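Local coordinates for protein sulfite dehydrogenase (Paracoccus pantotrophus, PDB 2XTS) that probably oxidises protein-bound sulfane sulfur as the molybdenum-cofactor subunit of the sulfane dehydrogenase SoxCD, passing electrons to heme c, at residues T9-Q12 with P13-E17; H59-G63 with T64-Q68; L89-N92 with G93-K97; V155-E159 with A160-P164. One frame throughout, in Å; residues are numbered along the deposited sequence.

The four contacts follow one another along the chain, each a local turn, bend or helix end. Contact 1 lies on the extended N-terminal segment, its centre about 42 Å from that of the chain. Contact 2, about 32 Å away between centres, is buried where the two large subunits join. Contacts 3 and 4, on the opposite side of the chain's centre from contact 1, have centres about 8 Å apart in the molybdopterin-binding domain: strand 89-93 and helix 153-160 pack together, and the segments leaving them run side by side, Glu96 N lying 2.7 Å from Gly161 O in a probable hydrogen bond. All four also reach the cytochrome chain, so these local turns help form the subunit interfaces.

Contact 1: residues T9-Q12 with P13-E17; sequences TEIQ and PWASE
Gln12 and Trp14 lie side by side and point the same way, the aliphatic part of the glutamine lying over one face of the indole. Gln12 CB sits 3.4 Å from the centroid of the six-membered ring of Trp14, only 14° off its normal, in a CH-pi contact. One carbon further out, Gln12 CG rests 3.5 Å from Trp14 CZ2. A bend at chi2 (-61°) of Gln12 then turns its amide back, and Gln12 NE2 donates to Glu10 O at 3.1 Å, with the acceptor lying out of the plane of the Gln12 amide. The pair sits on a type I turn opening a short 3-10 segment, closed by Ala15 N donating to Gln12 O at 2.9 Å. Trp14 CG stands between the backbone N and the carbonyl carbon (chi1 57°), which folds the indole back over Gln12. The tryptophan also packs on Leu7 and on Asp86 of the second subunit, so an alanine here would probably leave Gln12 CB and CG without their aromatic cover and open a gap beside Asp86. Away from the indole, Ile11 CG2 approaches Ser16 CB at 4.2 Å, while Ser16 OG bonds to Ala102 O of the cytochrome chain.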
# COMPACT_ATOMS: atom_id res chain seq x y z
N THR A 9 8.01 -24.13 -25.91
CA THR A 9 7.75 -25.44 -26.50
C THR A 9 7.97 -26.61 -25.56
O THR A 9 7.43 -27.69 -25.82
CB THR A 9 8.59 -25.70 -27.77
OG1 THR A 9 9.98 -25.63 -27.43
CG2 THR A 9 8.22 -24.72 -28.90
N GLU A 10 8.74 -26.41 -24.49
CA GLU A 10 8.88 -27.42 -23.45
C GLU A 10 8.04 -27.02 -22.24
O GLU A 10 8.01 -25.86 -21.85
CB GLU A 10 10.36 -27.59 -23.08
CG GLU A 10 11.20 -28.01 -24.31
CD GLU A 10 12.70 -28.05 -24.07
OE1 GLU A 10 13.16 -27.76 -22.94
OE2 GLU A 10 13.43 -28.41 -25.02
N ILE A 11 7.34 -27.99 -21.68
CA ILE A 11 6.50 -27.77 -20.48
C ILE A 11 7.42 -27.46 -19.30
O ILE A 11 8.37 -28.21 -19.03
CB ILE A 11 5.62 -28.99 -20.19
CG1 ILE A 11 4.65 -29.26 -21.35
CG2 ILE A 11 4.86 -28.81 -18.85
CD1 ILE A 11 4.09 -30.69 -21.36
N GLN A 12 7.19 -26.33 -18.63
CA GLN A 12 8.04 -25.93 -17.50
C GLN A 12 7.43 -26.46 -16.22
O GLN A 12 6.24 -26.73 -16.16
CB GLN A 12 8.18 -24.40 -17.48
CG GLN A 12 8.76 -23.85 -18.79
CD GLN A 12 10.14 -24.41 -19.06
OE1 GLN A 12 10.96 -24.53 -18.15
NE2 GLN A 12 10.40 -24.77 -20.30
N PRO A 13 8.24 -26.62 -15.17
CA PRO A 13 7.72 -27.24 -13.95
C PRO A 13 6.52 -26.52 -13.36
O PRO A 13 5.62 -27.17 -12.83
CB PRO A 13 8.92 -27.22 -13.00
CG PRO A 13 10.09 -27.16 -13.87
CD PRO A 13 9.70 -26.43 -15.11
N TRP A 14 6.49 -25.20 -13.44
CA TRP A 14 5.41 -24.41 -12.88
C TRP A 14 4.09 -24.59 -13.63
O TRP A 14 3.05 -24.16 -13.14
CB TRP A 14 5.81 -22.93 -12.83
CG TRP A 14 6.20 -22.32 -14.13
CD1 TRP A 14 5.39 -21.79 -15.09
CD2 TRP A 14 7.53 -22.15 -14.62
NE1 TRP A 14 6.13 -21.30 -16.13
CE2 TRP A 14 7.45 -21.50 -15.87
CE3 TRP A 14 8.79 -22.46 -14.11
CZ2 TRP A 14 8.59 -21.18 -16.61
CZ3 TRP A 14 9.91 -22.15 -14.86
CH2 TRP A 14 9.81 -21.52 -16.08
N ALA A 15 4.13 -25.22 -14.81
CA ALA A 15 2.91 -25.50 -15.59
C ALA A 15 2.45 -26.94 -15.44
O ALA A 15 1.57 -27.38 -16.17
CB ALA A 15 3.15 -25.17 -17.07
N SER A 16 3.04 -27.65 -14.47
CA SER A 16 2.72 -29.07 -14.26
C SER A 16 2.57 -29.42 -12.79
O SER A 16 1.58 -30.01 -12.38
CB SER A 16 3.81 -29.95 -14.90
OG SER A 16 3.54 -31.32 -14.71
N GLU A 17 3.59 -29.05 -12.01
CA GLU A 17 3.65 -29.31 -10.58
C GLU A 17 2.94 -28.20 -9.81
O GLU A 17 2.61 -27.18 -10.36
CB GLU A 17 5.13 -29.36 -10.14
CG GLU A 17 5.95 -30.48 -10.78
CD GLU A 17 7.45 -30.26 -10.65
OE1 GLU A 17 7.89 -29.49 -9.78
OE2 GLU A 17 8.19 -30.85 -11.46

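Contact 2: residues H59-G63 with T64-Q68; sequences HALEG and TITPQ
Leu61 spans the inside of a bend to meet Pro67, six residues further on. Its CB leaves the backbone toward the returning chain, and chi1 of -58° sets CG beside the backbone N and anti to the carbonyl carbon. From CG the two methyls divide the work. Leu61 CD1 lies 4.2 Å from Thr66 CG2 and also comes near Pro67 CD. Leu61 CD2 makes the closer approach, 3.8 Å from Pro67 CD, with Pro67 CG just beyond, as the two side chains reach toward each other. The bend belongs to the long loop between strands 52-53 and 74-75, which runs between strand 143-152 and strand 325-333 and is covered by the second subunit. Gly63 suits the reversal: its positive phi (66°) favours glycine, and a CB would clash with Thr64 N. Inside the bend, nearer its apex, a water donates to Glu62 O at 2.8 Å and to Ile65 O, bridging two carbonyl oxygens, neither of which can donate. Outside the bend Gly63 N donates to Glu62 OE2 at 2.9 Å, an almost straight bond (163°) using the oxygen's anti lone pair. The other oxygen, Glu62 OE1, pairs with Ser287 and forms a salt bridge to Arg111 of the second subunit. Thr64 OG1 likewise bonds to Glu147 of the second subunit, whereas Thr66 OG1 bonds to Asn145 of its own chain.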
# COMPACT_ATOMS: atom_id res chain seq x y z
N HIS A 59 13.34 4.62 -7.81
CA HIS A 59 13.68 4.23 -9.17
C HIS A 59 12.86 3.06 -9.67
O HIS A 59 12.62 2.95 -10.86
CB HIS A 59 15.16 3.90 -9.24
CG HIS A 59 15.55 2.71 -8.44
ND1 HIS A 59 15.44 2.67 -7.07
CD2 HIS A 59 16.14 1.54 -8.81
CE1 HIS A 59 15.89 1.52 -6.63
NE2 HIS A 59 16.32 0.81 -7.66
N ALA A 60 12.49 2.16 -8.77
CA ALA A 60 11.89 0.87 -9.15
C ALA A 60 10.39 0.83 -8.97
O ALA A 60 9.75 -0.08 -9.47
CB ALA A 60 12.53 -0.27 -8.36
N LEU A 61 9.84 1.79 -8.26
CA LEU A 61 8.42 1.83 -7.98
C LEU A 61 7.65 2.44 -9.14
O LEU A 61 8.20 3.12 -9.98
CB LEU A 61 8.15 2.59 -6.69
CG LEU A 61 8.81 2.05 -5.43
CD1 LEU A 61 8.60 2.99 -4.26
CD2 LEU A 61 8.42 0.62 -5.06
N GLU A 62 6.35 2.20 -9.16
CA GLU A 62 5.42 2.85 -10.09
C GLU A 62 4.21 3.36 -9.30
O GLU A 62 4.13 3.21 -8.08
CB GLU A 62 5.01 1.92 -11.26
CG GLU A 62 5.64 2.28 -12.59
CD GLU A 62 5.06 3.49 -13.27
OE1 GLU A 62 5.55 3.82 -14.36
OE2 GLU A 62 4.12 4.12 -12.74
N GLY A 63 3.30 4.02 -9.99
CA GLY A 63 2.12 4.52 -9.33
C GLY A 63 2.48 5.59 -8.33
O GLY A 63 3.38 6.41 -8.59
N THR A 64 1.73 5.63 -7.23
CA THR A 64 1.91 6.65 -6.22
C THR A 64 2.01 6.14 -4.77
O THR A 64 2.59 6.84 -3.93
CB THR A 64 0.81 7.73 -6.27
OG1 THR A 64 -0.43 7.20 -5.78
CG2 THR A 64 0.66 8.34 -7.66
N ILE A 65 1.46 4.95 -4.48
CA ILE A 65 1.48 4.43 -3.12
C ILE A 65 2.84 3.82 -2.83
O ILE A 65 3.30 2.97 -3.59
CB ILE A 65 0.38 3.34 -2.94
CG1 ILE A 65 -1.02 3.96 -3.08
CG2 ILE A 65 0.53 2.61 -1.62
CD1 ILE A 65 -1.36 4.97 -2.03
N THR A 66 3.50 4.24 -1.76
CA THR A 66 4.79 3.65 -1.41
C THR A 66 4.56 2.41 -0.55
O THR A 66 3.88 2.50 0.47
CB THR A 66 5.66 4.62 -0.58
OG1 THR A 66 5.67 5.93 -1.17
CG2 THR A 66 7.10 4.07 -0.48
N PRO A 67 5.15 1.25 -0.93
CA PRO A 67 5.03 0.09 -0.01
C PRO A 67 5.70 0.41 1.30
O PRO A 67 6.84 0.82 1.32
CB PRO A 67 5.76 -1.03 -0.77
CG PRO A 67 5.85 -0.56 -2.16
CD PRO A 67 5.97 0.92 -2.11
N GLN A 68 5.00 0.23 2.40
CA GLN A 68 5.49 0.70 3.66
C GLN A 68 6.75 -0.02 4.10
O GLN A 68 7.57 0.57 4.81
CB GLN A 68 4.40 0.70 4.74
CG GLN A 68 3.56 -0.53 4.83
CD GLN A 68 2.29 -0.51 3.98
OE1 GLN A 68 2.26 0.05 2.88
NE2 GLN A 68 1.23 -1.11 4.50
O HOH W 1 4.98 4.03 -5.53

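Contact 3: residues L89-N92 with G93-K97; sequences LMIN and GLVEK
An inverse gamma turn centred on Leu94 carries the chain off strand 89-93 toward its antiparallel neighbour 99-101, and brings Val95 back against Ile91. Ile91 CG2, placed anti to the backbone N, meets Val95 CG1 at 4.2 Å, the two side chains crossing at about a right angle. Val95 CG2 turns instead onto the backbone, 4.0 Å from Asn92 C. The turn itself is drawn in by a weak bond from Val95 N to Gly93 O, at 2.7 Å. Gly93 suits its backbone angles (phi 102°), since a CB there would be jammed against Asn92 O. On the polar side Asn92 CG lies between the backbone N and the carbonyl carbon (chi1 77°). One water accepts from Asn92 ND2 at 3.2 Å and from Gly93 N at 3.1 Å. The amide also bonds outward, OD1 accepting from Arg229 NH1, its strongest partner, and ND2 donating to Asp18 OD2 of the cytochrome chain. A leucine in place of Asn92 would probably leave Arg229 without this acceptor and Asp18 of the cytochrome chain without this donor. The neutral amide can thus donate and accept at once, probably suiting it to a guanidinium and a carboxylate together.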
# COMPACT_ATOMS: atom_id res chain seq x y z
N LEU A 89 -0.93 9.79 25.28
CA LEU A 89 -0.91 11.11 24.63
C LEU A 89 -1.43 12.15 25.61
O LEU A 89 -2.53 12.03 26.13
CB LEU A 89 -1.77 11.12 23.36
CG LEU A 89 -1.90 12.47 22.63
CD1 LEU A 89 -0.53 12.83 22.05
CD2 LEU A 89 -2.95 12.45 21.52
N MET A 90 -0.64 13.19 25.81
CA MET A 90 -0.95 14.27 26.73
C MET A 90 -1.23 15.52 25.94
O MET A 90 -0.55 15.81 24.96
CB MET A 90 0.23 14.50 27.67
CG MET A 90 0.09 15.70 28.60
SD MET A 90 1.51 15.97 29.70
CE MET A 90 1.33 14.52 30.73
N ILE A 91 -2.26 16.26 26.36
CA ILE A 91 -2.53 17.62 25.86
C ILE A 91 -2.48 18.56 27.05
O ILE A 91 -3.20 18.33 28.02
CB ILE A 91 -3.89 17.75 25.14
CG1 ILE A 91 -3.95 16.77 23.96
CG2 ILE A 91 -4.08 19.16 24.63
CD1 ILE A 91 -5.22 16.82 23.12
N ASN A 92 -1.62 19.57 27.00
CA ASN A 92 -1.45 20.46 28.15
C ASN A 92 -1.12 21.86 27.68
O ASN A 92 -1.05 22.14 26.48
CB ASN A 92 -0.40 19.92 29.14
CG ASN A 92 1.02 20.14 28.67
OD1 ASN A 92 1.45 19.56 27.67
ND2 ASN A 92 1.77 20.94 29.41
N GLY A 93 -0.99 22.78 28.62
CA GLY A 93 -0.62 24.16 28.34
C GLY A 93 -1.84 25.06 28.40
O GLY A 93 -2.64 24.98 29.35
N LEU A 94 -1.99 25.90 27.39
CA LEU A 94 -3.08 26.89 27.35
C LEU A 94 -4.39 26.22 26.90
O LEU A 94 -4.93 26.51 25.83
CB LEU A 94 -2.70 28.10 26.49
CG LEU A 94 -1.62 28.99 27.11
CD1 LEU A 94 -1.10 29.96 26.07
CD2 LEU A 94 -2.14 29.73 28.33
N VAL A 95 -4.84 25.29 27.74
CA VAL A 95 -6.08 24.56 27.55
C VAL A 95 -6.90 24.64 28.82
O VAL A 95 -6.36 24.83 29.91
CB VAL A 95 -5.83 23.09 27.17
CG1 VAL A 95 -5.14 23.00 25.81
CG2 VAL A 95 -5.03 22.37 28.25
N GLU A 96 -8.21 24.49 28.67
CA GLU A 96 -9.10 24.54 29.83
C GLU A 96 -8.92 23.35 30.75
O GLU A 96 -8.98 23.49 31.96
CB GLU A 96 -10.57 24.65 29.40
CG GLU A 96 -10.90 25.89 28.60
CD GLU A 96 -10.84 27.18 29.42
OE1 GLU A 96 -10.90 28.26 28.80
OE2 GLU A 96 -10.73 27.12 30.66
N LYS A 97 -8.66 22.18 30.18
CA LYS A 97 -8.40 20.98 30.97
C LYS A 97 -7.31 20.16 30.29
O LYS A 97 -7.52 19.69 29.17
CB LYS A 97 -9.67 20.11 31.10
CG LYS A 97 -9.51 18.94 32.05
CD LYS A 97 -10.76 18.09 32.15
CE LYS A 97 -11.79 18.70 33.08
NZ LYS A 97 -12.93 17.76 33.23
O HOH W 2 0.09 22.56 31.53

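Contact 4: residues V155-E159 with A160-P164; sequences VLLAE and AGVKP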
# COMPACT_ATOMS: atom_id res chain seq x y z
N VAL A 155 -10.24 17.82 16.71
CA VAL A 155 -11.20 17.15 17.58
C VAL A 155 -10.58 16.77 18.92
O VAL A 155 -11.25 16.84 19.96
CB VAL A 155 -11.87 15.95 16.90
CG1 VAL A 155 -13.00 15.44 17.78
CG2 VAL A 155 -12.42 16.34 15.52
N LEU A 156 -9.30 16.42 18.94
CA LEU A 156 -8.62 16.12 20.20
C LEU A 156 -8.49 17.38 21.04
O LEU A 156 -8.73 17.37 22.25
CB LEU A 156 -7.24 15.55 19.94
CG LEU A 156 -7.23 14.24 19.18
CD1 LEU A 156 -5.77 13.83 18.92
CD2 LEU A 156 -7.97 13.16 19.92
N LEU A 157 -8.10 18.46 20.38
CA LEU A 157 -7.88 19.73 21.06
C LEU A 157 -9.19 20.26 21.63
O LEU A 157 -9.20 20.86 22.70
CB LEU A 157 -7.23 20.73 20.12
CG LEU A 157 -5.77 20.36 19.81
CD1 LEU A 157 -5.24 21.22 18.67
CD2 LEU A 157 -4.84 20.48 21.01
N ALA A 158 -10.29 20.04 20.93
CA ALA A 158 -11.62 20.40 21.42
C ALA A 158 -11.98 19.75 22.75
O ALA A 158 -12.70 20.35 23.56
CB ALA A 158 -12.68 20.07 20.35
N GLU A 159 -11.52 18.52 22.99
CA GLU A 159 -11.75 17.86 24.27
C GLU A 159 -11.11 18.63 25.40
O GLU A 159 -11.68 18.74 26.47
CB GLU A 159 -11.21 16.42 24.31
CG GLU A 159 -12.01 15.34 23.66
CD GLU A 159 -13.47 15.33 24.05
OE1 GLU A 159 -13.86 15.03 25.22
OE2 GLU A 159 -14.25 15.57 23.13
N ALA A 160 -9.90 19.15 25.16
CA ALA A 160 -9.16 19.89 26.19
C ALA A 160 -9.63 21.33 26.30
O ALA A 160 -9.59 21.90 27.39
CB ALA A 160 -7.66 19.85 25.90
N GLY A 161 -10.05 21.92 25.19
CA GLY A 161 -10.54 23.28 25.15
C GLY A 161 -9.39 24.29 25.05
O GLY A 161 -8.86 24.76 26.03
N VAL A 162 -9.02 24.64 23.83
CA VAL A 162 -7.89 25.55 23.61
C VAL A 162 -8.28 26.97 24.02
O VAL A 162 -9.29 27.49 23.56
CB VAL A 162 -7.44 25.54 22.13
CG1 VAL A 162 -6.29 26.52 21.91
CG2 VAL A 162 -7.00 24.14 21.71
N LYS A 163 -7.46 27.61 24.86
CA LYS A 163 -7.72 28.99 25.28
C LYS A 163 -7.38 29.96 24.14
O LYS A 163 -6.53 29.65 23.31
CB LYS A 163 -6.90 29.32 26.53
CG LYS A 163 -7.38 28.63 27.79
CD LYS A 163 -6.41 28.80 28.96
CE LYS A 163 -7.06 28.39 30.27
NZ LYS A 163 -6.17 28.65 31.43
N PRO A 164 -8.02 31.14 24.10
CA PRO A 164 -7.73 32.08 23.00
C PRO A 164 -6.27 32.53 22.88
O PRO A 164 -5.83 32.86 21.78
CB PRO A 164 -8.65 33.28 23.31
CG PRO A 164 -9.73 32.71 24.14
CD PRO A 164 -9.15 31.59 24.94
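Local contacts between Leu157 and the residues from Ala160 to Val162 lie at the C-terminal end of helix 153-160, which packs on the mixed sheet through strands 89-93 and 227-233. Gly161 is the first residue to depart from helical angles, with a positive phi (84°) that favours glycine. Its N still closes the last full turn, donating to Leu157 O at 2.8 Å and approaching nearly head-on to the carbonyl (C=O...N 162°). Ala160 N adds a weak bond to the same oxygen at 3.1 Å, so Leu157 O accepts two neighbouring amides where the helix runs out. Ala160 CB lies against that carbonyl too, 3.7 Å from Leu157 O, and the side chain also touches Leu99 of strand 99-101. Glu159 reaches outward from the helix: its chain, bent at chi2 (-49°), presents the carboxylate to the cytochrome chain, where OE2 accepts from Leu3 N and OE1 from Gly4 N. This ties the end of the helix to the partner subunit. Beyond the glycine the chain swings so that Val162 comes back alongside Leu157, both touching Ile232. The CG2 branch of Val162, anti to its carbonyl carbon, makes the apolar contact, 3.8 Å from Leu157 CB.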